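Local coordinates for uncharacterized protein (Streptococcus thermophilus, PDB 2QZI), which is of unknown function, a small cytosolic protein of the DUF1827 family that carries bound sodium ions in the crystal, at residues A[68-72]-A[73-77]. Sequence-based numbering, arbitrary orientation.
Sequences REFFL and KRKID
F71 meets both K75 and I76 where helix 61-74 ends. Its carbonyl oxygen takes two backbone hydrogen bonds: the regular i to i+4 helical bond from K75 N at 2.8 Å and a wider i to i+5 bond from I76 N at 3.0 Å. The donors approach from opposite faces of the carbonyl plane. The two carbonyls before it, F70 O and E69 O, accept hydrogen bonds from R74 N (2.9 Å) and K73 N, respectively.

F71 CG lies anti to its own carbonyl carbon (chi1 -75°), which sets the ring beside K75. There F71 CD1 touches K75 CG at 3.6 Å, at a slant. The K75 chain bends at chi2 (-80°), and its CE passes 4.1 Å from F70 CE2. Its NZ is hydrogen-bonded to the hydroxyl of Y32. R74 CG lies over one face of the F70 ring, near the rim.

I76 packs back on the helix. Its CD1 reaches F71 CB at 4.0 Å, and its CG2 meets L72 CD2 at 4.1 Å. L72 also touches M83, and its O accepts a hydrogen bond from K78 NZ. F41 and L50 of the antiparallel sheet lie against F71, while F99 touches L72 and I76.

The last helical turn and the following loop thus join the sheet through apolar F71, L72 and I76. Two hydrogen bonds on F71 O are consistent with a chain kept close to the helix end as it leaves.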
loop_
_atom_site.group_PDB
_atom_site.type_symbol
_atom_site.label_atom_id
_atom_site.label_comp_id
_atom_site.label_asym_id
_atom_site.label_seq_id
_atom_site.Cartn_x
_atom_site.Cartn_y
_atom_site.Cartn_z
ATOM N N ARG A 68 -3.430 -7.229 -0.434
ATOM C CA ARG A 68 -2.797 -7.155 -1.743
ATOM C C ARG A 68 -3.852 -7.341 -2.819
ATOM O O ARG A 68 -3.828 -6.602 -3.813
ATOM C CB ARG A 68 -1.677 -8.194 -1.910
ATOM C CG ARG A 68 -0.924 -8.025 -3.236
ATOM C CD ARG A 68 -0.123 -9.289 -3.659
ATOM N NE ARG A 68 1.294 -9.196 -3.345
ATOM C CZ ARG A 68 1.968 -9.996 -2.501
ATOM N NH1 ARG A 68 3.270 -9.795 -2.328
ATOM N NH2 ARG A 68 1.343 -10.974 -1.818
ATOM N N GLU A 69 -4.767 -8.308 -2.632
ATOM C CA GLU A 69 -5.719 -8.592 -3.682
ATOM C C GLU A 69 -6.799 -7.485 -3.767
ATOM O O GLU A 69 -7.360 -7.269 -4.853
ATOM C CB GLU A 69 -6.332 -9.991 -3.529
ATOM C CG GLU A 69 -5.373 -11.170 -3.938
ATOM C CD GLU A 69 -4.794 -11.081 -5.403
ATOM O OE1 GLU A 69 -3.539 -11.255 -5.584
ATOM O OE2 GLU A 69 -5.591 -10.826 -6.353
ATOM N N PHE A 70 -7.080 -6.799 -2.650
ATOM C CA PHE A 70 -7.946 -5.619 -2.635
ATOM C C PHE A 70 -7.379 -4.492 -3.503
ATOM O O PHE A 70 -8.081 -3.919 -4.318
ATOM C CB PHE A 70 -8.141 -5.097 -1.204
ATOM C CG PHE A 70 -9.045 -3.846 -1.116
ATOM C CD1 PHE A 70 -10.431 -3.967 -1.028
ATOM C CD2 PHE A 70 -8.483 -2.569 -1.134
ATOM C CE1 PHE A 70 -11.255 -2.794 -0.945
ATOM C CE2 PHE A 70 -9.267 -1.404 -1.104
ATOM C CZ PHE A 70 -10.677 -1.515 -0.987
ATOM N N PHE A 71 -6.094 -4.189 -3.360
ATOM C CA PHE A 71 -5.464 -3.111 -4.165
ATOM C C PHE A 71 -5.384 -3.473 -5.628
ATOM O O PHE A 71 -5.695 -2.654 -6.493
ATOM C CB PHE A 71 -4.154 -2.600 -3.541
ATOM C CG PHE A 71 -4.414 -1.729 -2.354
ATOM C CD1 PHE A 71 -4.634 -0.348 -2.500
ATOM C CD2 PHE A 71 -4.541 -2.299 -1.096
ATOM C CE1 PHE A 71 -5.000 0.447 -1.354
ATOM C CE2 PHE A 71 -4.921 -1.515 0.034
ATOM C CZ PHE A 71 -5.132 -0.144 -0.099
ATOM N N LEU A 72 -5.066 -4.727 -5.890
ATOM C CA LEU A 72 -4.919 -5.213 -7.258
ATOM C C LEU A 72 -6.255 -5.188 -7.962
ATOM O O LEU A 72 -6.348 -4.958 -9.151
ATOM C CB LEU A 72 -4.327 -6.633 -7.272
ATOM C CG LEU A 72 -2.809 -6.652 -7.115
ATOM C CD1 LEU A 72 -2.306 -8.081 -6.942
ATOM C CD2 LEU A 72 -2.072 -5.934 -8.332
ATOM N N LYS A 73 -7.304 -5.444 -7.232
ATOM C CA LYS A 73 -8.607 -5.508 -7.834
ATOM C C LYS A 73 -9.184 -4.114 -8.003
ATOM O O LYS A 73 -9.891 -3.853 -8.977
ATOM C CB LYS A 73 -9.541 -6.386 -6.979
ATOM C CG LYS A 73 -10.890 -6.649 -7.589
ATOM C CD LYS A 73 -11.782 -7.357 -6.578
ATOM C CE LYS A 73 -13.180 -7.660 -7.150
ATOM N NZ LYS A 73 -13.100 -8.328 -8.484
ATOM N N ARG A 74 -8.901 -3.223 -7.060
ATOM C CA ARG A 74 -9.655 -1.975 -6.947
ATOM C C ARG A 74 -8.864 -0.692 -7.319
ATOM O O ARG A 74 -9.460 0.305 -7.766
ATOM C CB ARG A 74 -10.283 -1.845 -5.547
ATOM C CG ARG A 74 -11.192 -2.988 -5.170
ATOM C CD ARG A 74 -12.603 -2.644 -5.605
ATOM N NE ARG A 74 -13.407 -3.795 -6.015
ATOM C CZ ARG A 74 -14.628 -4.066 -5.538
ATOM N NH1 ARG A 74 -15.201 -3.261 -4.625
ATOM N NH2 ARG A 74 -15.293 -5.135 -5.980
ATOM N N LYS A 75 -7.545 -0.712 -7.151
ATOM C CA LYS A 75 -6.797 0.532 -7.050
ATOM C C LYS A 75 -5.695 0.622 -8.049
ATOM O O LYS A 75 -5.302 1.712 -8.402
ATOM C CB LYS A 75 -6.247 0.699 -5.626
ATOM C CG LYS A 75 -7.377 0.720 -4.549
ATOM C CD LYS A 75 -8.064 2.027 -4.431
ATOM C CE LYS A 75 -9.313 1.818 -3.560
ATOM N NZ LYS A 75 -9.959 3.067 -3.095
ATOM N N ILE A 76 -5.206 -0.526 -8.528
ATOM C CA ILE A 76 -4.038 -0.588 -9.315
ATOM C C ILE A 76 -4.390 -0.907 -10.784
ATOM O O ILE A 76 -5.208 -1.759 -11.055
ATOM C CB ILE A 76 -3.096 -1.635 -8.701
ATOM C CG1 ILE A 76 -2.438 -1.099 -7.410
ATOM C CG2 ILE A 76 -2.077 -2.051 -9.687
ATOM C CD1 ILE A 76 -1.586 -2.116 -6.633
ATOM N N ASP A 77 -3.819 -0.198 -11.754
ATOM C CA ASP A 77 -4.233 -0.445 -13.129
ATOM C C ASP A 77 -3.258 -1.557 -13.587
ATOM O O ASP A 77 -2.065 -1.298 -13.747
ATOM C CB ASP A 77 -4.092 0.867 -13.917
ATOM C CG ASP A 77 -4.282 0.703 -15.433
ATOM O OD1 ASP A 77 -4.436 -0.425 -15.953
ATOM O OD2 ASP A 77 -4.278 1.736 -16.126
#